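Local coordinates for uncharacterized protein (Ruminococcus gnavus, PDB 4QAN) that is of unknown function but adopts a cystatin-like fold as a divergent member of the NTF2-like superfamily, and can bind a magnesium ion, at residues G70-L73 with I74-P77; P88-S91 with A92-K96; Y263-E266 with L267-M270; Y283-S286 with E287-N291. One frame throughout, in Å; residues are numbered along the deposited sequence.

Contact 1: residues G70-L73 with I74-P77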
loop_
_atom_site.group_PDB
_atom_site.type_symbol
_atom_site.label_atom_id
_atom_site.label_comp_id
_atom_site.label_asym_id
_atom_site.label_seq_id
_atom_site.Cartn_x
_atom_site.Cartn_y
_atom_site.Cartn_z
ATOM N N GLY A 70 -2.380 17.724 -7.128
ATOM C CA GLY A 70 -1.190 17.379 -7.911
ATOM C C GLY A 70 -0.833 15.901 -7.910
ATOM O O GLY A 70 0.067 15.482 -8.628
HETATM N N MSE A 71 -1.530 15.113 -7.092
HETATM C CA MSE A 71 -1.373 13.657 -7.069
HETATM C C MSE A 71 -1.952 13.178 -8.369
HETATM O O MSE A 71 -2.982 13.689 -8.816
HETATM C CB MSE A 71 -2.194 13.089 -5.894
HETATM C CG MSE A 71 -1.517 12.124 -4.930
HETATM SE SE MSE A 71 0.004 12.953 -3.989
HETATM C CE MSE A 71 1.142 11.340 -4.027
ATOM N N GLN A 72 -1.301 12.225 -9.021
ATOM C CA GLN A 72 -2.002 11.492 -10.068
ATOM C C GLN A 72 -2.539 10.220 -9.437
ATOM O O GLN A 72 -2.030 9.758 -8.418
ATOM C CB GLN A 72 -1.159 11.249 -11.322
ATOM C CG GLN A 72 0.068 10.379 -11.160
ATOM C CD GLN A 72 0.815 10.217 -12.475
ATOM O OE1 GLN A 72 0.550 10.932 -13.447
ATOM N NE2 GLN A 72 1.753 9.273 -12.515
ATOM N N LEU A 73 -3.607 9.704 -10.030
ATOM C CA LEU A 73 -4.419 8.644 -9.438
ATOM C C LEU A 73 -3.631 7.373 -9.110
ATOM O O LEU A 73 -3.791 6.829 -8.026
ATOM C CB LEU A 73 -5.606 8.333 -10.367
ATOM C CG LEU A 73 -6.656 7.369 -9.831
ATOM C CD1 LEU A 73 -7.341 7.970 -8.616
ATOM C CD2 LEU A 73 -7.671 7.050 -10.906
ATOM N N ILE A 74 -2.762 6.911 -10.015
ATOM C CA ILE A 74 -1.954 5.711 -9.734
ATOM C C ILE A 74 -0.977 5.874 -8.578
ATOM O O ILE A 74 -0.427 4.878 -8.127
ATOM C CB ILE A 74 -1.126 5.178 -10.930
ATOM C CG1 ILE A 74 -0.362 6.309 -11.617
ATOM C CG2 ILE A 74 -1.991 4.399 -11.908
ATOM C CD1 ILE A 74 0.913 5.823 -12.271
ATOM N N ASP A 75 -0.756 7.103 -8.100
ATOM C CA ASP A 75 0.092 7.327 -6.922
ATOM C C ASP A 75 -0.677 7.297 -5.601
ATOM O O ASP A 75 -0.076 7.377 -4.535
ATOM C CB ASP A 75 0.878 8.638 -7.055
ATOM C CG ASP A 75 1.875 8.613 -8.221
ATOM O OD1 ASP A 75 2.327 7.518 -8.616
ATOM O OD2 ASP A 75 2.207 9.689 -8.746
ATOM N N LEU A 76 -2.000 7.173 -5.662
ATOM C CA LEU A 76 -2.809 7.008 -4.456
ATOM C C LEU A 76 -3.298 5.554 -4.312
ATOM O O LEU A 76 -3.612 4.919 -5.320
ATOM C CB LEU A 76 -4.012 7.957 -4.487
ATOM C CG LEU A 76 -3.699 9.441 -4.232
ATOM C CD1 LEU A 76 -4.936 10.310 -4.413
ATOM C CD2 LEU A 76 -3.103 9.665 -2.847
ATOM N N PRO A 77 -3.386 5.037 -3.061
ATOM C CA PRO A 77 -3.900 3.673 -2.834
ATOM C C PRO A 77 -5.312 3.454 -3.383
ATOM O O PRO A 77 -6.081 4.404 -3.519
ATOM C CB PRO A 77 -3.911 3.528 -1.296
ATOM C CG PRO A 77 -2.944 4.545 -0.794
ATOM C CD PRO A 77 -2.941 5.675 -1.803
#
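Two backbone bonds between the segments set the shape of the turn: Asp75 N donates to Gln72 O at 3.0 Å, and Leu76 N donates to Leu73 O, also at 3.0 Å. Each links residues three apart.

Apolar contact is carried by the selenomethionine Met71 and by Leu76, whose side chains cross at a slant. CG of Met71 sits against the branch point of Leu76, 3.5 Å from its CG, and it also meets CD2. Bends of the Met71 chain at chi2 (62°) and chi3 bring its CE to 4.1 Å from Asp75 CB.

The three-residue spacing of both backbone bonds identifies a short 3-10 turn, placed in the loop that leaves helix 61-67 and runs to helix 87-108. Buried Leu73 directs its side chain to Tyr272 on helix 254-275, whereas Pro77, beyond the turn, rests on Thr90 and Met94 of helix 87-108.

Mixed polar and apolar contacts occupy the side of Gln72. Its CG lies between the backbone N and the carbonyl carbon (chi1 64°), and from there the extended chain runs alongside Ile74, NE2 being 3.6 Å from Ile74 CD1. The methylene Gln72 CG also meets Asp75 OD2 at 3.3 Å, the amide and carboxylate planes standing 40° apart.

Polar groups of the turn also have partners beyond it. Asp75 OD1 forms a salt bridge with Lys265, and the carbonyl oxygens of Ile74 and Leu76 both accept from Lys268 NZ.

Contact 2: residues P88-S91 with A92-K96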
loop_
_atom_site.group_PDB
_atom_site.type_symbol
_atom_site.label_atom_id
_atom_site.label_comp_id
_atom_site.label_asym_id
_atom_site.label_seq_id
_atom_site.Cartn_x
_atom_site.Cartn_y
_atom_site.Cartn_z
ATOM N N PRO A 88 -6.938 -5.703 -0.181
ATOM C CA PRO A 88 -5.525 -6.077 -0.039
ATOM C C PRO A 88 -4.540 -5.121 -0.737
ATOM O O PRO A 88 -3.402 -4.969 -0.267
ATOM C CB PRO A 88 -5.473 -7.473 -0.666
ATOM C CG PRO A 88 -6.897 -7.993 -0.558
ATOM C CD PRO A 88 -7.751 -6.778 -0.772
ATOM N N LEU A 89 -4.948 -4.485 -1.839
ATOM C CA LEU A 89 -4.049 -3.539 -2.519
ATOM C C LEU A 89 -3.838 -2.277 -1.672
ATOM O O LEU A 89 -2.735 -1.767 -1.586
ATOM C CB LEU A 89 -4.574 -3.163 -3.907
ATOM C CG LEU A 89 -4.901 -4.316 -4.855
ATOM C CD1 LEU A 89 -4.970 -3.823 -6.299
ATOM C CD2 LEU A 89 -3.867 -5.430 -4.738
ATOM N N THR A 90 -4.907 -1.824 -1.020
ATOM C CA THR A 90 -4.909 -0.593 -0.267
ATOM C C THR A 90 -4.122 -0.808 1.018
ATOM O O THR A 90 -3.236 -0.008 1.345
ATOM C CB THR A 90 -6.344 -0.096 0.037
ATOM O OG1 THR A 90 -7.095 0.029 -1.180
ATOM C CG2 THR A 90 -6.317 1.264 0.700
ATOM N N SER A 91 -4.407 -1.905 1.710
ATOM C CA SER A 91 -3.656 -2.261 2.922
ATOM C C SER A 91 -2.166 -2.364 2.645
ATOM O O SER A 91 -1.362 -1.809 3.383
ATOM C CB SER A 91 -4.146 -3.569 3.539
ATOM O OG SER A 91 -3.211 -4.044 4.501
ATOM N N ALA A 92 -1.809 -3.055 1.574
ATOM C CA ALA A 92 -0.410 -3.264 1.247
ATOM C C ALA A 92 0.305 -1.985 0.864
ATOM O O ALA A 92 1.441 -1.785 1.278
ATOM C CB ALA A 92 -0.264 -4.308 0.159
ATOM N N GLU A 93 -0.327 -1.116 0.080
ATOM C CA GLU A 93 0.328 0.140 -0.251
ATOM C C GLU A 93 0.470 1.025 0.976
ATOM O O GLU A 93 1.500 1.633 1.175
ATOM C CB GLU A 93 -0.390 0.882 -1.365
ATOM C CG GLU A 93 -0.192 0.264 -2.734
ATOM C CD GLU A 93 -0.356 1.281 -3.833
ATOM O OE1 GLU A 93 0.532 2.148 -3.939
ATOM O OE2 GLU A 93 -1.358 1.229 -4.591
HETATM N N MSE A 94 -0.568 1.093 1.792
HETATM C CA MSE A 94 -0.536 1.939 2.976
HETATM C C MSE A 94 0.554 1.484 3.900
HETATM O O MSE A 94 1.324 2.300 4.394
HETATM C CB MSE A 94 -1.883 1.908 3.681
HETATM C CG MSE A 94 -2.903 2.737 2.900
HETATM SE SE MSE A 94 -4.499 2.936 4.026
HETATM C CE MSE A 94 -3.744 4.426 5.061
ATOM N N THR A 95 0.643 0.173 4.101
ATOM C CA THR A 95 1.682 -0.439 4.924
ATOM C C THR A 95 3.088 -0.035 4.438
ATOM O O THR A 95 3.917 0.397 5.229
ATOM C CB THR A 95 1.500 -1.977 4.976
ATOM O OG1 THR A 95 0.188 -2.277 5.450
ATOM C CG2 THR A 95 2.489 -2.634 5.920
ATOM N N LYS A 96 3.336 -0.098 3.134
ATOM C CA LYS A 96 4.610 0.398 2.591
ATOM C C LYS A 96 4.850 1.876 2.925
ATOM O O LYS A 96 5.941 2.249 3.353
ATOM C CB LYS A 96 4.662 0.189 1.089
ATOM C CG LYS A 96 5.870 0.808 0.378
ATOM C CD LYS A 96 5.597 0.766 -1.104
ATOM C CE LYS A 96 6.859 0.913 -1.925
ATOM N NZ LYS A 96 7.358 2.310 -1.929
HETATM O O HOH W 1 -3.489 0.327 -3.545
HETATM O O HOH W 2 -0.716 -5.094 5.118
#
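In the long helix 87-108 the backbone bond from Thr95 to Ser91 is supplemented by a second one from the threonine hydroxyl. Ser91 O accepts from Thr95 N at 2.9 Å and from Thr95 OG1 at 2.6 Å, and the two donors reach it from opposite faces of its carbonyl plane. The hydroxyl can do so because OG1 is anti to the carbonyl carbon of its own residue (chi1 -56°), beside the backbone N and turned back toward the preceding turn. A water closes a further bridge, donating to Ser91 OG at 2.8 Å and to Thr95 OG1 at 3.0 Å. A valine in place of Thr95 would probably leave Ser91 O with the backbone donor alone among these bonds and the water with Ser91 OG as its remaining mate here.

The other main-chain bonds have the four-residue spacing of an alpha helix, from Ala92 N to Pro88 O, Glu93 N to Leu89 O and Met94 N to Thr90 O. Met94, a selenomethionine, lies alongside Thr90 and points the same way, its SE 4.1 Å from Thr90 CG2, with CG close to Thr90 O at 3.2 Å. A second water donates to Glu93 OE2 at 2.5 Å and, weakly, to Leu89 O.

Around this buried turn, Thr90 OG1 bonds to Thr80 and Ala78 of the preceding loop, and helix 52-58 packs on Thr90, Ser91, Met94 and Thr95. Helix 254-275 covers Leu89, Ala92 and Glu93, the carboxylate of Glu93 forming a salt bridge with its Lys268.

Contact 3: residues Y263-E266 with L267-M270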
loop_
_atom_site.group_PDB
_atom_site.type_symbol
_atom_site.label_atom_id
_atom_site.label_comp_id
_atom_site.label_asym_id
_atom_site.label_seq_id
_atom_site.Cartn_x
_atom_site.Cartn_y
_atom_site.Cartn_z
ATOM N N TYR A 263 4.319 -4.277 -5.504
ATOM C CA TYR A 263 3.636 -5.157 -6.451
ATOM C C TYR A 263 2.142 -4.822 -6.467
ATOM O O TYR A 263 1.523 -4.812 -7.525
ATOM C CB TYR A 263 3.887 -6.637 -6.161
ATOM C CG TYR A 263 3.355 -7.539 -7.258
ATOM C CD1 TYR A 263 4.031 -7.664 -8.473
ATOM C CD2 TYR A 263 2.165 -8.255 -7.089
ATOM C CE1 TYR A 263 3.545 -8.474 -9.485
ATOM C CE2 TYR A 263 1.673 -9.078 -8.091
ATOM C CZ TYR A 263 2.366 -9.181 -9.292
ATOM O OH TYR A 263 1.903 -10.003 -10.294
ATOM N N ALA A 264 1.590 -4.519 -5.292
ATOM C CA ALA A 264 0.222 -4.062 -5.184
ATOM C C ALA A 264 -0.032 -2.841 -6.080
ATOM O O ALA A 264 -1.082 -2.736 -6.734
ATOM C CB ALA A 264 -0.119 -3.733 -3.744
ATOM N N LYS A 265 0.914 -1.917 -6.061
ATOM C CA LYS A 265 0.845 -0.759 -6.913
ATOM C C LYS A 265 0.831 -1.125 -8.387
ATOM O O LYS A 265 0.057 -0.523 -9.143
ATOM C CB LYS A 265 2.003 0.190 -6.638
ATOM C CG LYS A 265 1.775 1.530 -7.296
ATOM C CD LYS A 265 2.847 2.536 -6.975
ATOM C CE LYS A 265 2.497 3.844 -7.665
ATOM N NZ LYS A 265 3.563 4.837 -7.475
ATOM N N GLU A 266 1.689 -2.072 -8.793
ATOM C CA GLU A 266 1.759 -2.537 -10.204
ATOM C C GLU A 266 0.467 -3.226 -10.618
ATOM O O GLU A 266 0.010 -3.093 -11.763
ATOM C CB GLU A 266 2.863 -3.594 -10.436
ATOM C CG GLU A 266 4.323 -3.168 -10.391
ATOM C CD GLU A 266 5.298 -4.375 -10.522
ATOM O OE1 GLU A 266 5.293 -5.151 -11.546
ATOM O OE2 GLU A 266 6.107 -4.546 -9.577
ATOM N N LEU A 267 -0.083 -4.009 -9.698
ATOM C CA LEU A 267 -1.329 -4.724 -9.927
ATOM C C LEU A 267 -2.471 -3.718 -10.099
ATOM O O LEU A 267 -3.155 -3.709 -11.139
ATOM C CB LEU A 267 -1.589 -5.705 -8.776
ATOM C CG LEU A 267 -2.921 -6.465 -8.694
ATOM C CD1 LEU A 267 -3.388 -6.951 -10.051
ATOM C CD2 LEU A 267 -2.826 -7.640 -7.724
ATOM N N LYS A 268 -2.634 -2.843 -9.114
ATOM C CA LYS A 268 -3.561 -1.707 -9.211
ATOM C C LYS A 268 -3.455 -0.983 -10.542
ATOM O O LYS A 268 -4.455 -0.649 -11.188
ATOM C CB LYS A 268 -3.281 -0.699 -8.101
ATOM C CG LYS A 268 -4.231 0.495 -8.109
ATOM C CD LYS A 268 -3.817 1.591 -7.152
ATOM C CE LYS A 268 -2.534 2.263 -7.590
ATOM N NZ LYS A 268 -2.013 3.134 -6.502
ATOM N N THR A 269 -2.221 -0.762 -10.956
ATOM C CA THR A 269 -1.958 -0.027 -12.147
ATOM C C THR A 269 -2.499 -0.787 -13.360
ATOM O O THR A 269 -3.077 -0.190 -14.270
ATOM C CB THR A 269 -0.455 0.281 -12.234
ATOM O OG1 THR A 269 -0.105 1.132 -11.132
ATOM C CG2 THR A 269 -0.109 0.965 -13.545
HETATM N N MSE A 270 -2.336 -2.104 -13.340
HETATM C CA MSE A 270 -2.833 -2.973 -14.396
HETATM C C MSE A 270 -4.347 -2.912 -14.433
HETATM O O MSE A 270 -4.932 -2.716 -15.489
HETATM C CB MSE A 270 -2.311 -4.399 -14.195
HETATM C CG MSE A 270 -2.873 -5.286 -15.304
HETATM SE SE MSE A 270 -2.308 -7.156 -15.202
HETATM C CE MSE A 270 -3.620 -7.762 -13.861
#
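The carbonyl plane of Lys265 has a Thr269 donor on each face: the backbone N, 2.9 Å from Lys265 O, and the hydroxyl OG1, 2.6 Å from the same oxygen. Their tilts from the plane nearly match, at 30° and 32°. A chi1 of -64° folds the Thr269 hydroxyl back toward the preceding turn, which puts it within bonding distance of that carbonyl.

The amides of Leu267, Lys268 and Met270 continue the four-residue pattern of helix 254-275, bonding to the carbonyls of Tyr263, Ala264 and Glu266. The Tyr263 ring turns to other neighbours, Phe228 of helix 221-234 and Leu241 of helix 237-242, and the Glu266 carboxylate accepts from Leu354 N.

Lys265 and Lys268 slant across each other, with Lys268 NZ 4.2 Å from Lys265 CG. Their ends meet the loop 74-76 and helix 87-108, Leu76 O being among the partners of Lys268. Set among carboxylates and carbonyl oxygens of those two elements, the ammonium groups, 5.9 Å apart, probably form the positive part of a mixed-charge cluster that holds loop and helix to this side of helix 254-275.

Contact 4: residues Y283-S286 with E287-N291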
loop_
_atom_site.group_PDB
_atom_site.type_symbol
_atom_site.label_atom_id
_atom_site.label_comp_id
_atom_site.label_asym_id
_atom_site.label_seq_id
_atom_site.Cartn_x
_atom_site.Cartn_y
_atom_site.Cartn_z
ATOM N N TYR A 283 -6.418 17.055 -10.800
ATOM C CA TYR A 283 -6.475 18.519 -10.796
ATOM C C TYR A 283 -7.577 19.046 -11.694
ATOM O O TYR A 283 -7.953 18.404 -12.684
ATOM C CB TYR A 283 -5.137 19.158 -11.176
ATOM C CG TYR A 283 -4.562 18.809 -12.535
ATOM C CD1 TYR A 283 -5.130 19.294 -13.719
ATOM C CD2 TYR A 283 -3.417 18.032 -12.641
ATOM C CE1 TYR A 283 -4.577 19.001 -14.965
ATOM C CE2 TYR A 283 -2.857 17.733 -13.881
ATOM C CZ TYR A 283 -3.439 18.218 -15.038
ATOM O OH TYR A 283 -2.890 17.923 -16.267
ATOM N N GLY A 284 -8.088 20.220 -11.328
ATOM C CA GLY A 284 -9.087 20.922 -12.122
ATOM C C GLY A 284 -10.305 20.077 -12.414
ATOM O O GLY A 284 -10.808 20.068 -13.539
ATOM N N LYS A 285 -10.759 19.348 -11.399
ATOM C CA LYS A 285 -11.953 18.532 -11.504
ATOM C C LYS A 285 -12.947 18.952 -10.430
ATOM O O LYS A 285 -12.586 19.079 -9.261
ATOM C CB LYS A 285 -11.595 17.059 -11.349
ATOM C CG LYS A 285 -11.156 16.383 -12.637
ATOM C CD LYS A 285 -11.325 14.874 -12.522
ATOM C CE LYS A 285 -11.161 14.175 -13.860
ATOM N NZ LYS A 285 -9.741 14.182 -14.303
ATOM N N SER A 286 -14.195 19.175 -10.836
ATOM C CA SER A 286 -15.277 19.460 -9.897
ATOM C C SER A 286 -15.630 18.210 -9.098
ATOM O O SER A 286 -15.209 17.097 -9.441
ATOM C CB SER A 286 -16.522 19.956 -10.637
ATOM O OG SER A 286 -17.145 18.913 -11.369
ATOM N N GLU A 287 -16.411 18.415 -8.039
ATOM C CA GLU A 287 -16.874 17.337 -7.171
ATOM C C GLU A 287 -17.641 16.316 -7.982
ATOM O O GLU A 287 -17.584 15.118 -7.709
ATOM C CB GLU A 287 -17.766 17.902 -6.073
ATOM C CG GLU A 287 -18.348 16.879 -5.111
ATOM C CD GLU A 287 -18.576 17.456 -3.718
ATOM O OE1 GLU A 287 -18.986 18.635 -3.616
ATOM O OE2 GLU A 287 -18.331 16.735 -2.722
ATOM N N GLU A 288 -18.336 16.800 -9.004
ATOM C CA GLU A 288 -19.121 15.938 -9.873
ATOM C C GLU A 288 -18.207 15.049 -10.711
ATOM O O GLU A 288 -18.418 13.844 -10.800
ATOM C CB GLU A 288 -20.005 16.782 -10.789
ATOM C CG GLU A 288 -21.054 15.993 -11.552
ATOM C CD GLU A 288 -21.118 16.406 -13.007
ATOM O OE1 GLU A 288 -20.206 16.001 -13.762
ATOM O OE2 GLU A 288 -22.065 17.136 -13.388
ATOM N N GLN A 289 -17.186 15.648 -11.318
ATOM C CA GLN A 289 -16.269 14.908 -12.198
ATOM C C GLN A 289 -15.441 13.897 -11.427
ATOM O O GLN A 289 -15.105 12.835 -11.952
ATOM C CB GLN A 289 -15.310 15.849 -12.918
ATOM C CG GLN A 289 -15.961 16.870 -13.816
ATOM C CD GLN A 289 -15.027 18.020 -14.098
ATOM O OE1 GLN A 289 -15.168 19.098 -13.526
ATOM N NE2 GLN A 289 -14.042 17.788 -14.953
ATOM N N LEU A 290 -15.097 14.252 -10.191
ATOM C CA LEU A 290 -14.437 13.325 -9.284
ATOM C C LEU A 290 -15.344 12.136 -8.972
ATOM O O LEU A 290 -14.888 10.993 -8.943
ATOM C CB LEU A 290 -13.997 14.029 -8.001
ATOM C CG LEU A 290 -12.821 15.003 -8.155
ATOM C CD1 LEU A 290 -12.592 15.747 -6.852
ATOM C CD2 LEU A 290 -11.547 14.287 -8.582
ATOM N N ASN A 291 -16.630 12.399 -8.770
ATOM C CA ASN A 291 -17.587 11.313 -8.587
ATOM C C ASN A 291 -17.679 10.403 -9.808
ATOM O O ASN A 291 -17.726 9.184 -9.656
ATOM C CB ASN A 291 -18.967 11.846 -8.180
ATOM C CG ASN A 291 -19.112 11.974 -6.676
ATOM O OD1 ASN A 291 -18.709 11.080 -5.918
ATOM N ND2 ASN A 291 -19.681 13.080 -6.232
#
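Gln289 OE1 is held by two donors of Ser286, the backbone N at 2.9 Å and the hydroxyl OG at 2.9 Å. They come from different directions: OG lies in the carbonyl plane of the Gln289 amide, on a lone pair, while the Ser286 N stands above that plane, 63° out of it. The grip is reciprocal, because Ser286 OG accepts in turn from Gln289 N at 3.3 Å. For this the serine keeps OG between its backbone N and carbonyl carbon (chi1 71°), a rotation that lets one hydroxyl serve the amide oxygen and the helix backbone together. Replacing Gln289 by alanine removes OE1, which would probably leave Ser286 N without its acceptor and the serine hydroxyl freer to turn, the bond from the backbone N at this position being its remaining tie here.

The helix proper starts with Leu290 N donating to Ser286 O at 2.9 Å, nearly along the C=O axis. Leu290 CG is 3.4 Å from that same Ser286 O.

Beside the polar network, the aliphatic part of Lys285 runs slantwise across Leu290 and Gln289: its CB is 3.9 Å from Leu290 CD2, and its CG is 4.0 Å from Gln289 NE2. The ammonium end goes elsewhere, to the carbonyl of Arg281. Glu287 and Leu290 lean on helix 61-67.

Side chain to backbone in both directions, between the N-cap serine and the residue three further on, is the capping box that starts helix 287-296.

In the fold
From the N terminus the four contacts come in series, each closing a short local turn, and none encloses or crosses another. Contact 1 shapes the loop between helix 61-67 and helix 87-108, and contact 2 follows within the latter helix, against which the end of that loop packs. Contact 3, far later in sequence on helix 254-275, returns to both: the ammonium group of its Lys268 joins the loop of contact 1 to helix 87-108 and to its own helix. Contact 4 starts helix 287-296 at the periphery, its centre about 24 Å from that of contact 3 and about 14 Å from that of contact 1, which it does not touch.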